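Local coordinates for SusD family protein (Bacteroides uniformis, PDB 7KV1), which probably binds beta-glucans at the cell surface, as a SusD-family protein that would help a gut bacterium capture them for uptake and breakdown, at residues D284-I287 with W288-N291; Y408-T411 with L412-A416; T450-D453 with V454-R458. One frame throughout, in Å; residues are numbered along the deposited sequence.

The three contacts follow one another along the SusD-family part of the chain and run from a bulged strand, through the start of helix 408-420, to the capped start of helix 451-461. Contact 1 meets contact 2 where Glu285 O lies 2.7 Å from Tyr408 N, a probable hydrogen bond, and where Ile287 CD1 packs 3.1 Å from Thr411 OG1. Contact 2 in turn reaches contact 3 through Arg458: its NH2 forms a salt bridge of 3.0 Å with Glu410 OE2, and its NH1 probably bonds Asn414 OD1. Contacts 1 and 3 do not touch, their nearest atoms being about 11 Å apart. The bound cobalt hexammine adjoins contact 2 at Tyr408 and lies about 9 Å from the Ile287 side chain.

Contact 1: D284-I287 with W288-N291; sequences DESI and WEIN
Ser286 and Glu289 reach towards each other around a kink in a short strand. From CB of the glutamate, CG is placed beside the backbone N (chi1 -46°), and the chain then runs extended, a course that carries the carboxylate back to the serine. At the end of the chain the two oxygens part company: OE2 takes the serine hydroxyl as a donor, with Ser286 OG 2.6 Å from Glu289 OE2, and also accepts from the backbone N of Trp282, whereas OE1 is held by Asn402. Because the hydroxyl sits too close to a neighbour in the model, the exact length of the serine bond is doubtful. A water gives a proton to Ser286 OG at 2.8 Å and another, at 3.3 Å, to Trp288 O, so the water bridges the hydroxyl, over one long leg, to a carbonyl of the bulge itself. The kink is a classic beta bulge, in which Ile287 and Trp288 both face Tyr406. The indole NE1 of Trp288 bonds Gly226 O, and its ring meets Phe154 and Tyr405 edge-to-face. The bulged strand 286-290 lies antiparallel to strand 403-407, with Ile287 packing on helices 230-244 and 408-420 and Trp288 on Met232 of helix 230-244.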
# COMPACT_ATOMS: atom_id res chain seq x y z
N ASP A 284 3.42 8.34 -16.71
CA ASP A 284 4.42 7.30 -17.05
C ASP A 284 5.22 6.89 -15.80
O ASP A 284 6.00 5.94 -15.91
CB ASP A 284 5.28 7.75 -18.22
CG ASP A 284 4.46 7.76 -19.52
OD1 ASP A 284 3.68 6.77 -19.75
OD2 ASP A 284 4.55 8.76 -20.25
N GLU A 285 4.99 7.53 -14.67
CA GLU A 285 5.51 7.07 -13.35
C GLU A 285 4.67 5.91 -12.80
O GLU A 285 5.15 5.13 -11.96
CB GLU A 285 5.51 8.24 -12.37
CG GLU A 285 6.14 7.84 -11.06
CD GLU A 285 6.67 8.97 -10.22
OE1 GLU A 285 6.73 10.12 -10.71
OE2 GLU A 285 7.01 8.69 -9.07
N SER A 286 3.43 5.78 -13.25
CA SER A 286 2.43 4.91 -12.62
C SER A 286 2.66 3.46 -13.06
O SER A 286 2.61 3.19 -14.24
CB SER A 286 1.03 5.41 -12.90
OG SER A 286 0.10 4.70 -12.08
N ILE A 287 2.96 2.55 -12.13
CA ILE A 287 3.10 1.11 -12.48
C ILE A 287 1.75 0.44 -12.19
O ILE A 287 1.30 -0.40 -13.01
CB ILE A 287 4.29 0.47 -11.76
CG1 ILE A 287 5.62 0.97 -12.34
CG2 ILE A 287 4.19 -1.04 -11.81
CD1 ILE A 287 6.83 0.54 -11.58
N TRP A 288 1.12 0.81 -11.07
CA TRP A 288 -0.23 0.27 -10.77
C TRP A 288 -1.01 1.21 -9.87
O TRP A 288 -0.47 1.72 -8.85
CB TRP A 288 -0.10 -1.14 -10.20
CG TRP A 288 -1.38 -1.91 -10.23
CD1 TRP A 288 -2.11 -2.26 -11.33
CD2 TRP A 288 -2.08 -2.43 -9.10
NE1 TRP A 288 -3.22 -2.96 -10.96
CE2 TRP A 288 -3.23 -3.08 -9.59
CE3 TRP A 288 -1.84 -2.45 -7.72
CZ2 TRP A 288 -4.13 -3.74 -8.75
CZ3 TRP A 288 -2.75 -3.05 -6.89
CH2 TRP A 288 -3.87 -3.71 -7.41
N GLU A 289 -2.26 1.45 -10.26
CA GLU A 289 -3.23 2.25 -9.51
C GLU A 289 -4.50 1.42 -9.38
O GLU A 289 -4.73 0.55 -10.24
CB GLU A 289 -3.60 3.55 -10.23
CG GLU A 289 -2.43 4.32 -10.78
CD GLU A 289 -2.73 5.73 -11.23
OE1 GLU A 289 -3.90 6.19 -11.06
OE2 GLU A 289 -1.79 6.38 -11.74
N ILE A 290 -5.27 1.71 -8.34
CA ILE A 290 -6.66 1.21 -8.17
C ILE A 290 -7.60 2.34 -8.59
O ILE A 290 -7.46 3.43 -8.06
CB ILE A 290 -6.89 0.73 -6.74
CG1 ILE A 290 -5.89 -0.37 -6.38
CG2 ILE A 290 -8.33 0.26 -6.58
CD1 ILE A 290 -5.85 -0.69 -4.91
N ASN A 291 -8.44 2.07 -9.59
CA ASN A 291 -9.28 3.07 -10.29
C ASN A 291 -10.55 3.29 -9.49
O ASN A 291 -11.16 2.25 -9.08
CB ASN A 291 -9.69 2.64 -11.69
CG ASN A 291 -8.53 2.63 -12.66
OD1 ASN A 291 -7.66 3.49 -12.59
ND2 ASN A 291 -8.53 1.67 -13.56
O HOH W 1 0.76 4.71 -9.34

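Contact 2: Y408-T411 with L412-A416; sequences YAET and LLNAA. With NCO (cobalt hexammine(III)), chain C.
One face of the Tyr408 ring carries Leu412, whose CG stands 3.9 Å above the ring plane and is displaced toward the rim. The branches of the leucine divide the work: CD1 lies 3.8 Å from Tyr408 CE2, while CD2 approaches the phenol end, 3.8 Å from Tyr408 OH. A chi1 of 178° sets CG of Tyr408 beside the carbonyl carbon, and the ring leans outward and forward, so that Leu412, one turn on, comes over its face. Beyond the ring, ammine N5 of the cobalt hexammine approaches obliquely and donates to Tyr408 OH at 3.1 Å; the carbonyls of Ile261, Ser263 and Phe266 bind the same complex. A second flat pair, the Glu410 carboxylate and the Asn414 amide, has its planes turned 59° apart, and OD1 of Asn414 is 3.8 Å from Glu410 CG. Arg458 binds both groups, and Lys467 adds a salt bridge to the carboxylate. Underneath run regular backbone bonds, the shortest from Asn414 N to Glu410 O at 2.7 Å. These are the i to i+4 pairings of an alpha-helix, here the opening turns of helix 408-420, packed against helices 230-244, 429-440 and 451-461 in the helical, tetratricopeptide-repeat-related scaffold of SusD-family proteins.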
# COMPACT_ATOMS: atom_id res chain seq x y z
N TYR A 408 7.07 4.46 -10.13
CA TYR A 408 8.47 4.24 -10.57
C TYR A 408 9.47 4.87 -9.57
O TYR A 408 10.62 4.40 -9.58
CB TYR A 408 8.62 4.76 -12.00
CG TYR A 408 9.99 4.65 -12.61
CD1 TYR A 408 10.53 3.43 -13.00
CD2 TYR A 408 10.77 5.78 -12.79
CE1 TYR A 408 11.78 3.36 -13.58
CE2 TYR A 408 12.01 5.73 -13.39
CZ TYR A 408 12.53 4.51 -13.76
OH TYR A 408 13.77 4.44 -14.33
N ALA A 409 9.09 5.85 -8.74
CA ALA A 409 9.97 6.34 -7.64
C ALA A 409 10.36 5.15 -6.74
O ALA A 409 11.54 5.00 -6.38
CB ALA A 409 9.34 7.46 -6.85
N GLU A 410 9.40 4.25 -6.48
CA GLU A 410 9.63 3.06 -5.64
C GLU A 410 10.51 2.03 -6.38
O GLU A 410 11.34 1.37 -5.72
CB GLU A 410 8.29 2.50 -5.16
CG GLU A 410 8.47 1.48 -4.08
CD GLU A 410 7.24 0.87 -3.46
OE1 GLU A 410 6.10 1.16 -3.90
OE2 GLU A 410 7.43 0.18 -2.44
N THR A 411 10.37 1.89 -7.70
CA THR A 411 11.31 1.09 -8.53
C THR A 411 12.75 1.56 -8.26
O THR A 411 13.61 0.72 -7.95
CB THR A 411 10.94 1.15 -10.01
OG1 THR A 411 9.52 0.94 -10.17
CG2 THR A 411 11.75 0.16 -10.81
N LEU A 412 13.00 2.87 -8.34
CA LEU A 412 14.38 3.42 -8.23
C LEU A 412 14.88 3.17 -6.81
O LEU A 412 16.02 2.67 -6.66
CB LEU A 412 14.39 4.91 -8.59
CG LEU A 412 14.17 5.24 -10.07
CD1 LEU A 412 13.82 6.70 -10.23
CD2 LEU A 412 15.40 4.91 -10.93
N LEU A 413 14.06 3.44 -5.79
CA LEU A 413 14.48 3.29 -4.37
C LEU A 413 14.62 1.81 -4.01
O LEU A 413 15.53 1.49 -3.22
CB LEU A 413 13.54 4.07 -3.45
CG LEU A 413 13.53 5.59 -3.65
CD1 LEU A 413 12.56 6.26 -2.71
CD2 LEU A 413 14.90 6.21 -3.43
N ASN A 414 13.77 0.94 -4.57
CA ASN A 414 13.91 -0.52 -4.41
C ASN A 414 15.28 -0.92 -4.96
O ASN A 414 16.02 -1.63 -4.29
CB ASN A 414 12.82 -1.30 -5.16
CG ASN A 414 11.47 -1.35 -4.48
OD1 ASN A 414 11.31 -0.91 -3.35
ND2 ASN A 414 10.47 -1.87 -5.19
N ALA A 415 15.56 -0.53 -6.19
CA ALA A 415 16.82 -0.89 -6.89
C ALA A 415 18.03 -0.36 -6.09
O ALA A 415 19.01 -1.10 -5.88
CB ALA A 415 16.77 -0.31 -8.26
N ALA A 416 17.98 0.89 -5.63
CA ALA A 416 19.14 1.46 -4.91
C ALA A 416 19.41 0.62 -3.67
O ALA A 416 20.55 0.22 -3.43
CB ALA A 416 18.92 2.91 -4.59
CO NCO C . 14.35 5.52 -18.41
N1 NCO C . 12.90 5.56 -19.80
N2 NCO C . 15.83 5.30 -17.10
N3 NCO C . 15.44 7.00 -19.37
N4 NCO C . 15.27 4.14 -19.47
N5 NCO C . 13.32 4.07 -17.42
N6 NCO C . 13.46 6.93 -17.35

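Contact 3: T450-D453 with V454-R458; sequences TVDD and VLTER
Asp452 and Thr456, one helical turn apart, set their side chains at a slant to one another, and their nearest side-chain oxygens, Asp452 OD2 and Thr456 OG1, stay 4.1 Å apart. The threonine turns instead to the backbone. With OG1 placed beside its own nitrogen (chi1 -65°), the hydroxyl donates to Asp452 O at 3.2 Å from 37° out of the carbonyl plane, while Thr456 N reaches the same oxygen at 2.9 Å. One carbonyl is thereby gripped twice by one residue. Asn485 donates through ND2 to both Thr456 OG1 and Asp452 OD1, linking the two side chains indirectly, and Ser482 N adds a further bond to the aspartate.

At the helix start, Thr450 and Asp453 face each other in a reciprocal capping box. Asp453 N donates to Thr450 OG1 at 3.2 Å, and Thr450 N returns a bond of 2.9 Å to Asp453 OD2, which it meets on the anti side of the carboxylate and 34° out of its plane. The negative charge beside the first turn probably also interacts favourably with the helix dipole. From here Asp453 O accepts Glu457 N and, at 2.8 Å, a water that also donates to Glu457 OE1; that carboxylate forms salt bridges with Arg353 and Arg438.

The apolar residues pack on neighbouring helices and loops: Val451 on Leu420 and Leu455 on Glu417, both of helix 408-420, Leu455 also on Ala481 of a loop, and Val454 on Glu417 and on Leu434 of helix 429-440. Helix 451-461 therefore begins with a capped, partly exposed end and lays its buried side against these two helices.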
# COMPACT_ATOMS: atom_id res chain seq x y z
N THR A 450 24.11 5.35 1.09
CA THR A 450 24.07 4.21 2.01
C THR A 450 22.63 3.67 2.09
O THR A 450 21.68 4.36 1.67
CB THR A 450 24.50 4.59 3.43
OG1 THR A 450 23.45 5.42 3.91
CG2 THR A 450 25.84 5.29 3.49
N VAL A 451 22.46 2.47 2.62
CA VAL A 451 21.10 1.88 2.74
C VAL A 451 20.23 2.78 3.63
O VAL A 451 19.04 2.97 3.27
CB VAL A 451 21.13 0.43 3.23
CG1 VAL A 451 19.72 -0.13 3.33
CG2 VAL A 451 21.94 -0.41 2.28
N ASP A 452 20.79 3.40 4.67
CA ASP A 452 20.02 4.32 5.54
C ASP A 452 19.51 5.54 4.76
O ASP A 452 18.35 5.93 4.97
CB ASP A 452 20.78 4.80 6.77
CG ASP A 452 19.78 5.38 7.79
OD1 ASP A 452 18.81 4.67 8.19
OD2 ASP A 452 19.92 6.54 8.09
N ASP A 453 20.32 6.08 3.84
CA ASP A 453 19.87 7.19 2.96
C ASP A 453 18.63 6.74 2.17
O ASP A 453 17.73 7.58 1.99
CB ASP A 453 20.96 7.62 1.97
CG ASP A 453 22.20 8.23 2.62
OD1 ASP A 453 22.02 8.93 3.65
OD2 ASP A 453 23.36 7.99 2.09
N VAL A 454 18.63 5.52 1.62
CA VAL A 454 17.48 5.02 0.82
C VAL A 454 16.25 4.95 1.75
O VAL A 454 15.19 5.45 1.37
CB VAL A 454 17.77 3.67 0.15
CG1 VAL A 454 16.59 3.22 -0.71
CG2 VAL A 454 19.05 3.73 -0.66
N LEU A 455 16.37 4.38 2.95
CA LEU A 455 15.21 4.31 3.87
C LEU A 455 14.71 5.73 4.18
O LEU A 455 13.46 5.95 4.28
CB LEU A 455 15.62 3.54 5.13
CG LEU A 455 16.10 2.11 4.89
CD1 LEU A 455 16.46 1.49 6.21
CD2 LEU A 455 15.03 1.27 4.16
N THR A 456 15.61 6.69 4.38
CA THR A 456 15.17 8.08 4.66
C THR A 456 14.43 8.63 3.45
O THR A 456 13.37 9.26 3.64
CB THR A 456 16.36 8.98 5.06
OG1 THR A 456 16.81 8.44 6.30
CG2 THR A 456 15.98 10.44 5.16
N GLU A 457 14.94 8.40 2.25
CA GLU A 457 14.30 8.90 1.01
C GLU A 457 12.91 8.29 0.82
O GLU A 457 11.98 9.03 0.42
CB GLU A 457 15.19 8.66 -0.21
CG GLU A 457 14.91 9.63 -1.32
CD GLU A 457 15.26 11.07 -1.00
OE1 GLU A 457 16.30 11.29 -0.34
OE2 GLU A 457 14.48 11.98 -1.43
N ARG A 458 12.72 7.03 1.17
CA ARG A 458 11.41 6.36 1.14
C ARG A 458 10.45 7.11 2.06
O ARG A 458 9.29 7.23 1.70
CB ARG A 458 11.54 4.87 1.53
CG ARG A 458 12.27 4.02 0.50
CD ARG A 458 12.40 2.59 0.99
NE ARG A 458 11.10 1.97 0.88
CZ ARG A 458 10.65 1.36 -0.21
NH1 ARG A 458 11.41 1.23 -1.28
NH2 ARG A 458 9.44 0.86 -0.25
O HOH W 2 18.15 10.25 1.38